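PDB 4XRI: importin-95 from Chaetomium thermophilum, which acts as a HEAT-repeat transport receptor of the importin-beta family, bringing protein cargo into the nucleus and probably binding a small GTPase. Local coordinates for residues L337-K342 and Y352-A357; T341-D346 and A388-R393; Q360-Y365 and F400-D405. The protein carries 2 engineered substitutions. All blocks are in the same frame, centred on the assembly; numbering follows the deposited sequence.

Contact 1. Residues L337-K342 and Y352-A357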
loop_
_atom_site.group_PDB
_atom_site.type_symbol
_atom_site.label_atom_id
_atom_site.label_comp_id
_atom_site.label_asym_id
_atom_site.label_seq_id
_atom_site.Cartn_x
_atom_site.Cartn_y
_atom_site.Cartn_z
ATOM N N LEU A 337 5.904 3.712 27.381
ATOM C CA LEU A 337 5.578 5.063 27.822
ATOM C C LEU A 337 6.829 5.822 28.239
ATOM O O LEU A 337 6.967 7.014 27.969
ATOM C CB LEU A 337 4.577 5.012 28.979
ATOM C CG LEU A 337 3.242 4.365 28.605
ATOM C CD1 LEU A 337 2.405 4.060 29.831
ATOM C CD2 LEU A 337 2.482 5.268 27.652
ATOM N N GLN A 338 7.739 5.115 28.901
ATOM C CA GLN A 338 9.011 5.689 29.317
ATOM C C GLN A 338 9.842 6.087 28.098
ATOM O O GLN A 338 10.533 7.109 28.105
ATOM C CB GLN A 338 9.782 4.694 30.189
ATOM C CG GLN A 338 10.717 5.337 31.192
ATOM C CD GLN A 338 11.441 4.311 32.042
ATOM O OE1 GLN A 338 11.519 3.135 31.684
ATOM N NE2 GLN A 338 11.971 4.751 33.180
ATOM N N LEU A 339 9.759 5.275 27.049
ATOM C CA LEU A 339 10.505 5.527 25.820
ATOM C C LEU A 339 9.935 6.704 25.039
ATOM O O LEU A 339 10.625 7.300 24.213
ATOM C CB LEU A 339 10.519 4.278 24.938
ATOM C CG LEU A 339 11.384 3.118 25.432
ATOM C CD1 LEU A 339 11.255 1.924 24.502
ATOM C CD2 LEU A 339 12.839 3.556 25.553
ATOM N N LEU A 340 8.673 7.032 25.298
ATOM C CA LEU A 340 8.051 8.193 24.673
ATOM C C LEU A 340 8.739 9.477 25.124
ATOM O O LEU A 340 8.720 10.481 24.414
ATOM C CB LEU A 340 6.555 8.259 24.998
ATOM C CG LEU A 340 5.632 7.229 24.341
ATOM C CD1 LEU A 340 4.174 7.591 24.568
ATOM C CD2 LEU A 340 5.928 7.102 22.850
ATOM N N THR A 341 9.357 9.435 26.302
ATOM C CA THR A 341 10.022 10.605 26.863
ATOM C C THR A 341 11.442 10.774 26.328
ATOM O O THR A 341 12.174 11.661 26.765
ATOM C CB THR A 341 10.086 10.537 28.403
ATOM O OG1 THR A 341 11.050 9.555 28.802
ATOM C CG2 THR A 341 8.727 10.178 28.984
ATOM N N LYS A 342 11.825 9.929 25.377
ATOM C CA LYS A 342 13.168 9.988 24.810
ATOM C C LYS A 342 13.184 10.680 23.449
ATOM O O LYS A 342 13.934 10.280 22.558
ATOM C CB LYS A 342 13.755 8.581 24.676
ATOM C CG LYS A 342 13.735 7.765 25.957
ATOM C CD LYS A 342 14.480 8.463 27.083
ATOM C CE LYS A 342 14.522 7.589 28.330
ATOM N NZ LYS A 342 15.073 8.309 29.512
ATOM N N TYR A 352 13.423 7.211 12.146
ATOM C CA TYR A 352 12.925 6.195 13.059
ATOM C C TYR A 352 13.846 6.060 14.265
ATOM O O TYR A 352 14.840 5.338 14.219
ATOM C CB TYR A 352 12.774 4.851 12.343
ATOM C CG TYR A 352 11.645 3.996 12.875
ATOM C CD1 TYR A 352 10.329 4.442 12.827
ATOM C CD2 TYR A 352 11.890 2.739 13.412
ATOM C CE1 TYR A 352 9.291 3.665 13.306
ATOM C CE2 TYR A 352 10.857 1.953 13.893
ATOM C CZ TYR A 352 9.561 2.422 13.837
ATOM O OH TYR A 352 8.531 1.644 14.315
ATOM N N ASN A 353 13.517 6.781 15.333
ATOM C CA ASN A 353 14.236 6.648 16.591
ATOM C C ASN A 353 13.425 5.804 17.571
ATOM O O ASN A 353 12.392 5.244 17.205
ATOM C CB ASN A 353 14.562 8.024 17.187
ATOM C CG ASN A 353 13.341 8.917 17.322
ATOM O OD1 ASN A 353 12.224 8.443 17.530
ATOM N ND2 ASN A 353 13.554 10.224 17.202
ATOM N N ILE A 354 13.887 5.716 18.812
ATOM C CA ILE A 354 13.246 4.843 19.789
ATOM C C ILE A 354 11.864 5.353 20.212
ATOM O O ILE A 354 10.970 4.561 20.514
ATOM C CB ILE A 354 14.137 4.656 21.042
ATOM C CG1 ILE A 354 13.569 3.563 21.950
ATOM C CG2 ILE A 354 14.310 5.968 21.798
ATOM C CD1 ILE A 354 13.397 2.228 21.265
ATOM N N SER A 355 11.683 6.670 20.207
ATOM C CA SER A 355 10.440 7.264 20.688
ATOM C C SER A 355 9.288 7.053 19.710
ATOM O O SER A 355 8.152 6.805 20.118
ATOM C CB SER A 355 10.631 8.759 20.956
ATOM O OG SER A 355 11.039 9.441 19.782
ATOM N N ARG A 356 9.578 7.149 18.419
ATOM C CA ARG A 356 8.552 6.937 17.407
ATOM C C ARG A 356 8.261 5.450 17.275
ATOM O O ARG A 356 7.133 5.052 16.992
ATOM C CB ARG A 356 8.978 7.532 16.065
ATOM C CG ARG A 356 9.431 8.974 16.181
ATOM C CD ARG A 356 9.410 9.698 14.852
ATOM N NE ARG A 356 10.145 10.957 14.935
ATOM C CZ ARG A 356 10.006 11.970 14.088
ATOM N NH1 ARG A 356 9.143 11.887 13.085
ATOM N NH2 ARG A 356 10.725 13.072 14.249
ATOM N N ALA A 357 9.286 4.633 17.491
ATOM C CA ALA A 357 9.118 3.187 17.519
ATOM C C ALA A 357 8.169 2.793 18.647
ATOM O O ALA A 357 7.241 2.008 18.447
ATOM C CB ALA A 357 10.462 2.497 17.686
#

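Contact 2. Residues T341-D346 and A388-R393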
loop_
_atom_site.group_PDB
_atom_site.type_symbol
_atom_site.label_atom_id
_atom_site.label_comp_id
_atom_site.label_asym_id
_atom_site.label_seq_id
_atom_site.Cartn_x
_atom_site.Cartn_y
_atom_site.Cartn_z
ATOM N N THR A 341 9.357 9.435 26.302
ATOM C CA THR A 341 10.022 10.605 26.863
ATOM C C THR A 341 11.442 10.774 26.328
ATOM O O THR A 341 12.174 11.661 26.765
ATOM C CB THR A 341 10.086 10.537 28.403
ATOM O OG1 THR A 341 11.050 9.555 28.802
ATOM C CG2 THR A 341 8.727 10.178 28.984
ATOM N N LYS A 342 11.825 9.929 25.377
ATOM C CA LYS A 342 13.168 9.988 24.810
ATOM C C LYS A 342 13.184 10.680 23.449
ATOM O O LYS A 342 13.934 10.280 22.558
ATOM C CB LYS A 342 13.755 8.581 24.676
ATOM C CG LYS A 342 13.735 7.765 25.957
ATOM C CD LYS A 342 14.480 8.463 27.083
ATOM C CE LYS A 342 14.522 7.589 28.330
ATOM N NZ LYS A 342 15.073 8.309 29.512
ATOM N N GLN A 343 12.362 11.713 23.289
ATOM C CA GLN A 343 12.294 12.426 22.017
ATOM C C GLN A 343 13.606 13.131 21.710
ATOM O O GLN A 343 14.289 13.618 22.610
ATOM C CB GLN A 343 11.157 13.455 22.009
ATOM C CG GLN A 343 9.823 12.951 22.512
ATOM C CD GLN A 343 9.611 13.255 23.979
ATOM O OE1 GLN A 343 10.536 13.163 24.782
ATOM N NE2 GLN A 343 8.386 13.628 24.335
ATOM N N ASP A 344 13.953 13.175 20.431
ATOM C CA ASP A 344 15.058 13.997 19.968
ATOM C C ASP A 344 14.486 15.142 19.148
ATOM O O ASP A 344 14.054 14.948 18.013
ATOM C CB ASP A 344 16.055 13.180 19.144
ATOM C CG ASP A 344 17.374 13.903 18.941
ATOM O OD1 ASP A 344 17.443 15.120 19.216
ATOM O OD2 ASP A 344 18.346 13.252 18.505
ATOM N N GLU A 345 14.479 16.332 19.737
ATOM C CA GLU A 345 13.882 17.503 19.108
ATOM C C GLU A 345 14.625 17.914 17.842
ATOM O O GLU A 345 14.043 18.510 16.935
ATOM C CB GLU A 345 13.839 18.674 20.095
ATOM C CG GLU A 345 15.188 19.054 20.701
ATOM C CD GLU A 345 15.630 18.118 21.815
ATOM O OE1 GLU A 345 14.926 17.117 22.073
ATOM O OE2 GLU A 345 16.683 18.383 22.432
ATOM N N ASP A 346 15.910 17.583 17.779
ATOM C CA ASP A 346 16.738 17.936 16.632
ATOM C C ASP A 346 16.508 17.006 15.445
ATOM O O ASP A 346 16.568 17.436 14.293
ATOM C CB ASP A 346 18.218 17.917 17.017
ATOM C CG ASP A 346 18.564 18.964 18.054
ATOM O OD1 ASP A 346 17.963 20.057 18.020
ATOM O OD2 ASP A 346 19.439 18.693 18.903
ATOM N N ALA A 388 7.305 19.385 34.438
ATOM C CA ALA A 388 8.093 20.567 34.104
ATOM C C ALA A 388 8.906 20.321 32.839
ATOM O O ALA A 388 9.183 21.242 32.071
ATOM C CB ALA A 388 9.003 20.948 35.264
ATOM N N ASP A 389 9.284 19.063 32.636
ATOM C CA ASP A 389 9.985 18.645 31.431
ATOM C C ASP A 389 8.981 18.415 30.308
ATOM O O ASP A 389 8.057 17.615 30.447
ATOM C CB ASP A 389 10.796 17.371 31.695
ATOM C CG ASP A 389 11.759 17.037 30.568
ATOM O OD1 ASP A 389 12.658 16.200 30.791
ATOM O OD2 ASP A 389 11.632 17.615 29.468
ATOM N N TRP A 390 9.170 19.114 29.192
ATOM C CA TRP A 390 8.252 19.010 28.063
ATOM C C TRP A 390 8.247 17.604 27.465
ATOM O O TRP A 390 7.270 17.199 26.838
ATOM C CB TRP A 390 8.607 20.034 26.983
ATOM C CG TRP A 390 9.909 19.767 26.299
ATOM C CD1 TRP A 390 11.130 20.275 26.634
ATOM C CD2 TRP A 390 10.124 18.923 25.161
ATOM N NE1 TRP A 390 12.091 19.801 25.776
ATOM C CE2 TRP A 390 11.500 18.970 24.862
ATOM C CE3 TRP A 390 9.285 18.134 24.367
ATOM C CZ2 TRP A 390 12.058 18.256 23.802
ATOM C CZ3 TRP A 390 9.841 17.427 23.315
ATOM C CH2 TRP A 390 11.214 17.493 23.043
ATOM N N HIS A 391 9.343 16.872 27.656
ATOM C CA HIS A 391 9.433 15.483 27.209
ATOM C C HIS A 391 8.284 14.651 27.761
ATOM O O HIS A 391 7.694 13.834 27.054
ATOM C CB HIS A 391 10.763 14.854 27.637
ATOM C CG HIS A 391 11.964 15.447 26.970
ATOM N ND1 HIS A 391 12.642 16.534 27.481
ATOM C CD2 HIS A 391 12.619 15.094 25.839
ATOM C CE1 HIS A 391 13.656 16.828 26.689
ATOM N NE2 HIS A 391 13.666 15.970 25.684
ATOM N N PHE A 392 7.972 14.872 29.034
ATOM C CA PHE A 392 6.973 14.079 29.736
ATOM C C PHE A 392 5.549 14.550 29.458
ATOM O O PHE A 392 4.626 13.739 29.397
ATOM C CB PHE A 392 7.251 14.104 31.239
ATOM C CG PHE A 392 8.447 13.290 31.646
ATOM C CD1 PHE A 392 8.284 12.039 32.216
ATOM C CD2 PHE A 392 9.731 13.768 31.444
ATOM C CE1 PHE A 392 9.380 11.283 32.586
ATOM C CE2 PHE A 392 10.831 13.016 31.811
ATOM C CZ PHE A 392 10.655 11.773 32.384
ATOM N N ARG A 393 5.370 15.858 29.294
ATOM C CA ARG A 393 4.070 16.395 28.905
ATOM C C ARG A 393 3.717 15.921 27.501
ATOM O O ARG A 393 2.598 15.470 27.248
ATOM C CB ARG A 393 4.059 17.925 28.964
ATOM C CG ARG A 393 4.270 18.499 30.356
ATOM C CD ARG A 393 3.762 19.932 30.446
ATOM N NE ARG A 393 4.391 20.811 29.463
ATOM C CZ ARG A 393 5.594 21.358 29.608
ATOM N NH1 ARG A 393 6.309 21.108 30.695
ATOM N NH2 ARG A 393 6.082 22.148 28.663
#

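Contact 3. Residues Q360-Y365 and F400-D405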
loop_
_atom_site.group_PDB
_atom_site.type_symbol
_atom_site.label_atom_id
_atom_site.label_comp_id
_atom_site.label_asym_id
_atom_site.label_seq_id
_atom_site.Cartn_x
_atom_site.Cartn_y
_atom_site.Cartn_z
ATOM N N GLN A 360 4.542 3.848 17.817
ATOM C CA GLN A 360 3.937 2.901 16.883
ATOM C C GLN A 360 3.486 1.655 17.631
ATOM O O GLN A 360 2.355 1.197 17.469
ATOM C CB GLN A 360 4.915 2.512 15.765
ATOM C CG GLN A 360 5.394 3.664 14.896
ATOM C CD GLN A 360 4.262 4.497 14.333
ATOM O OE1 GLN A 360 3.238 3.968 13.898
ATOM N NE2 GLN A 360 4.439 5.814 14.340
ATOM N N CYS A 361 4.387 1.125 18.450
ATOM C CA CYS A 361 4.127 -0.065 19.250
ATOM C C CYS A 361 2.929 0.138 20.171
ATOM O O CYS A 361 2.074 -0.742 20.297
ATOM C CB CYS A 361 5.369 -0.435 20.071
ATOM S SG CYS A 361 5.285 -2.045 20.888
ATOM N N LEU A 362 2.876 1.302 20.814
ATOM C CA LEU A 362 1.801 1.624 21.745
ATOM C C LEU A 362 0.445 1.628 21.046
ATOM O O LEU A 362 -0.539 1.114 21.576
ATOM C CB LEU A 362 2.058 2.977 22.407
ATOM C CG LEU A 362 1.110 3.354 23.544
ATOM C CD1 LEU A 362 1.094 2.258 24.601
ATOM C CD2 LEU A 362 1.514 4.685 24.160
ATOM N N GLN A 363 0.409 2.211 19.851
ATOM C CA GLN A 363 -0.788 2.195 19.011
ATOM C C GLN A 363 -1.252 0.771 18.740
ATOM O O GLN A 363 -2.410 0.427 18.975
ATOM C CB GLN A 363 -0.531 2.913 17.684
ATOM C CG GLN A 363 -0.793 4.404 17.720
ATOM C CD GLN A 363 -0.928 4.992 16.328
ATOM O OE1 GLN A 363 -0.675 4.314 15.331
ATOM N NE2 GLN A 363 -1.334 6.254 16.252
ATOM N N LEU A 364 -0.332 -0.050 18.241
ATOM C CA LEU A 364 -0.604 -1.455 17.959
ATOM C C LEU A 364 -1.014 -2.214 19.215
ATOM O O LEU A 364 -1.865 -3.105 19.164
ATOM C CB LEU A 364 0.624 -2.119 17.331
ATOM C CG LEU A 364 1.045 -1.644 15.940
ATOM C CD1 LEU A 364 2.396 -2.240 15.570
ATOM C CD2 LEU A 364 -0.004 -2.020 14.907
ATOM N N TYR A 365 -0.402 -1.857 20.340
ATOM C CA TYR A 365 -0.702 -2.504 21.609
ATOM C C TYR A 365 -2.144 -2.242 22.029
ATOM O O TYR A 365 -2.825 -3.132 22.542
ATOM C CB TYR A 365 0.258 -2.020 22.699
ATOM C CG TYR A 365 0.732 -3.119 23.625
ATOM C CD1 TYR A 365 -0.118 -3.669 24.576
ATOM C CD2 TYR A 365 2.029 -3.615 23.541
ATOM C CE1 TYR A 365 0.309 -4.678 25.417
ATOM C CE2 TYR A 365 2.466 -4.620 24.381
ATOM C CZ TYR A 365 1.602 -5.147 25.316
ATOM O OH TYR A 365 2.034 -6.151 26.150
ATOM N N PHE A 400 -2.023 9.376 25.382
ATOM C CA PHE A 400 -3.473 9.504 25.468
ATOM C C PHE A 400 -4.121 9.309 24.102
ATOM O O PHE A 400 -5.053 8.517 23.948
ATOM C CB PHE A 400 -3.852 10.869 26.036
ATOM C CG PHE A 400 -5.280 10.961 26.479
ATOM C CD1 PHE A 400 -6.159 11.826 25.855
ATOM C CD2 PHE A 400 -5.740 10.184 27.527
ATOM C CE1 PHE A 400 -7.476 11.917 26.272
ATOM C CE2 PHE A 400 -7.052 10.266 27.947
ATOM C CZ PHE A 400 -7.923 11.135 27.318
ATOM N N GLY A 401 -3.613 10.029 23.108
ATOM C CA GLY A 401 -4.098 9.891 21.750
ATOM C C GLY A 401 -3.810 8.516 21.181
ATOM O O GLY A 401 -4.610 7.977 20.418
ATOM N N ALA A 402 -2.674 7.943 21.567
ATOM C CA ALA A 402 -2.210 6.670 21.012
ATOM C C ALA A 402 -3.146 5.489 21.281
ATOM O O ALA A 402 -3.210 4.556 20.480
ATOM C CB ALA A 402 -0.818 6.350 21.545
ATOM N N ILE A 403 -3.865 5.523 22.399
ATOM C CA ILE A 403 -4.707 4.394 22.790
ATOM C C ILE A 403 -6.185 4.583 22.451
ATOM O O ILE A 403 -7.034 3.823 22.921
ATOM C CB ILE A 403 -4.605 4.109 24.303
ATOM C CG1 ILE A 403 -5.149 5.288 25.115
ATOM C CG2 ILE A 403 -3.172 3.781 24.690
ATOM C CD1 ILE A 403 -5.422 4.954 26.570
ATOM N N MET A 404 -6.493 5.587 21.639
ATOM C CA MET A 404 -7.885 5.883 21.311
ATOM C C MET A 404 -8.490 4.848 20.368
ATOM O O MET A 404 -9.684 4.559 20.432
ATOM C CB MET A 404 -8.001 7.281 20.703
ATOM C CG MET A 404 -7.919 8.385 21.741
ATOM S SD MET A 404 -9.182 8.185 23.013
ATOM C CE MET A 404 -8.491 9.176 24.331
ATOM N N ASP A 405 -7.665 4.284 19.495
ATOM C CA ASP A 405 -8.132 3.250 18.582
ATOM C C ASP A 405 -7.778 1.867 19.117
ATOM O O ASP A 405 -6.606 1.503 19.195
ATOM C CB ASP A 405 -7.539 3.455 17.185
ATOM C CG ASP A 405 -7.965 2.376 16.201
ATOM O OD1 ASP A 405 -8.968 1.678 16.462
ATOM O OD2 ASP A 405 -7.294 2.230 15.158
#

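Contact 1. Residues L337-K342 and Y352-A357
The flat groups of this contact are two peptide carbonyls, each met by CH groups of the other segment; no ring takes part. The Leu339 carbonyl points its oxygen at Ser355, and the Ser355 carbonyl takes a methyl of Leu340. On the first, Leu339 O lies 3.5 Å from Ser355 CA in a CA-H...O contact with an angle of 134° at the hydrogen, and Ser355 CB packs beside the same oxygen. On the second, Leu340 CD2 reaches Ser355 O at 3.5 Å, although the CB of Leu340 points away from 352-357.

Helix 324-340 of the HEAT-repeat array gives way here to a loop that turns the chain back into helix 354-369, and the CA atoms of Leu340 and Ser355 come within 4.7 Å. Beside this backbone contact Leu339 and Ile354 cross at about a right angle. Ile354 CG1 stands anti to its backbone N (chi1 -171°), which sets it 3.7 Å from Leu339 CD2 and close to CD1 as well, while CG2 of the same isoleucine rests on Lys342 CB at 3.9 Å. Val292 of helix 285-310 touches both Leu339 and Ile354.

The start of the second helix is tied up by Asn353, its N-cap. OD1 accepts from Arg356 N at 3.1 Å, nearly in line with the side-chain C=O, and from Ser355 OG at 2.7 Å, which comes in from above the amide plane. The serine hydroxyl is thus spent on its own helix cap, and the two segments are held by van der Waals and weak CH...O contacts.

Contact 2. Residues T341-D346 and A388-R393
Gln343 and His391 run past each other in opposite directions, amide and imidazole planes 58° apart, where the loop after helix 324-340 meets the first turn of helix 390-402 in the HEAT-repeat solenoid. A bend at chi2 folds the glutamine amide back onto the helix. NE2 then gives a straight 2.8 Å bond to His391 O, lying in the carbonyl plane on a lone pair, and a further one to Asp394 OD2. The other end of the amide, OE1, sits at the imidazole edge, 3.0 Å from His391 CD2, a carbon whose hydrogen is probably polarised enough to suit it. With an alanine in place of Gln343, the His391 carbonyl and Asp394 would probably lose this shared donor, and the imidazole edge would lose its oxygen neighbour.

The histidine is also held from its own helix end: Asp389, the N-cap, takes His391 N on OD2 at 3.0 Å from above the carboxylate plane. His391 ND1 meets the same oxygen in a bond modelled so short that its exact length is doubtful. Trp390 lies against the imidazole, its CZ2 over one face near the rim. Glu345 comes to the indole edge with its carboxylate turned 84° from the ring, OE1 3.5 Å from Trp390 CZ2, and Gln433 of helix 432-449 touches both side chains.

At the other end Thr341 has its hydroxyl engaged by Gln338 O, which leaves the methyl facing the helix. Thr341 CG2 sits over one face of Phe392 in a CH-pi contact, 3.9 Å from the ring centroid and 18° off its normal.

Contact 3. Residues Q360-Y365 and F400-D405
Ala402, the last residue of helix 390-402, points its methyl toward Leu362 and Gln363. Its CB packs 3.9 Å from Leu362 CD2 and 4.1 Å from Leu362 CG; the leucine gets there with CG anti to its backbone N (chi1 -172°). The carbonyl of the same alanine has Gln363 CG alongside, 3.7 Å from Ala402 O, and the CA atoms of Gln363 and Ala402 stand 5.1 Å apart. Arg444 of helix 432-449 donates weakly to Ala402 O, which gives this carbonyl at the helix end a cationic partner.

Helices 354-369 and 390-402 pack on each other in the right-handed HEAT solenoid, with helix 374-384 between them in sequence, and a small alanine probably lets the backbones come this close. At Ile403 the chain leaves the helix. Its CG2 still grazes Leu362 CG at 4.5 Å, but the rest of the side chain leads away, and Ile373 touches it as well as Leu362. Met404 turns back on its own segment, laying CE over a face of the Phe400 ring. Asp405 brings its backbone near Gln363, and its side chain touches Arg444.

How the contacts relate
Contact 1 and contact 2 start from the same piece of chain, share Thr341 and Lys342, and have centres about 10 Å apart; they meet where Ser355 OG packs on Gln343 CA at 3.9 Å. Contact 3 lies further along helix 354-369, its centre about 13 Å from that of contact 1, and the two join through Leu337 CD2 and Leu362 CD2, 3.7 Å apart. Contacts 2 and 3 use opposite ends of helix 390-402, centres about 18 Å apart, and do not touch. A sulfate ion, probably from the crystallisation liquor, lies about 3 Å from the Trp390 side chain, at contact 2.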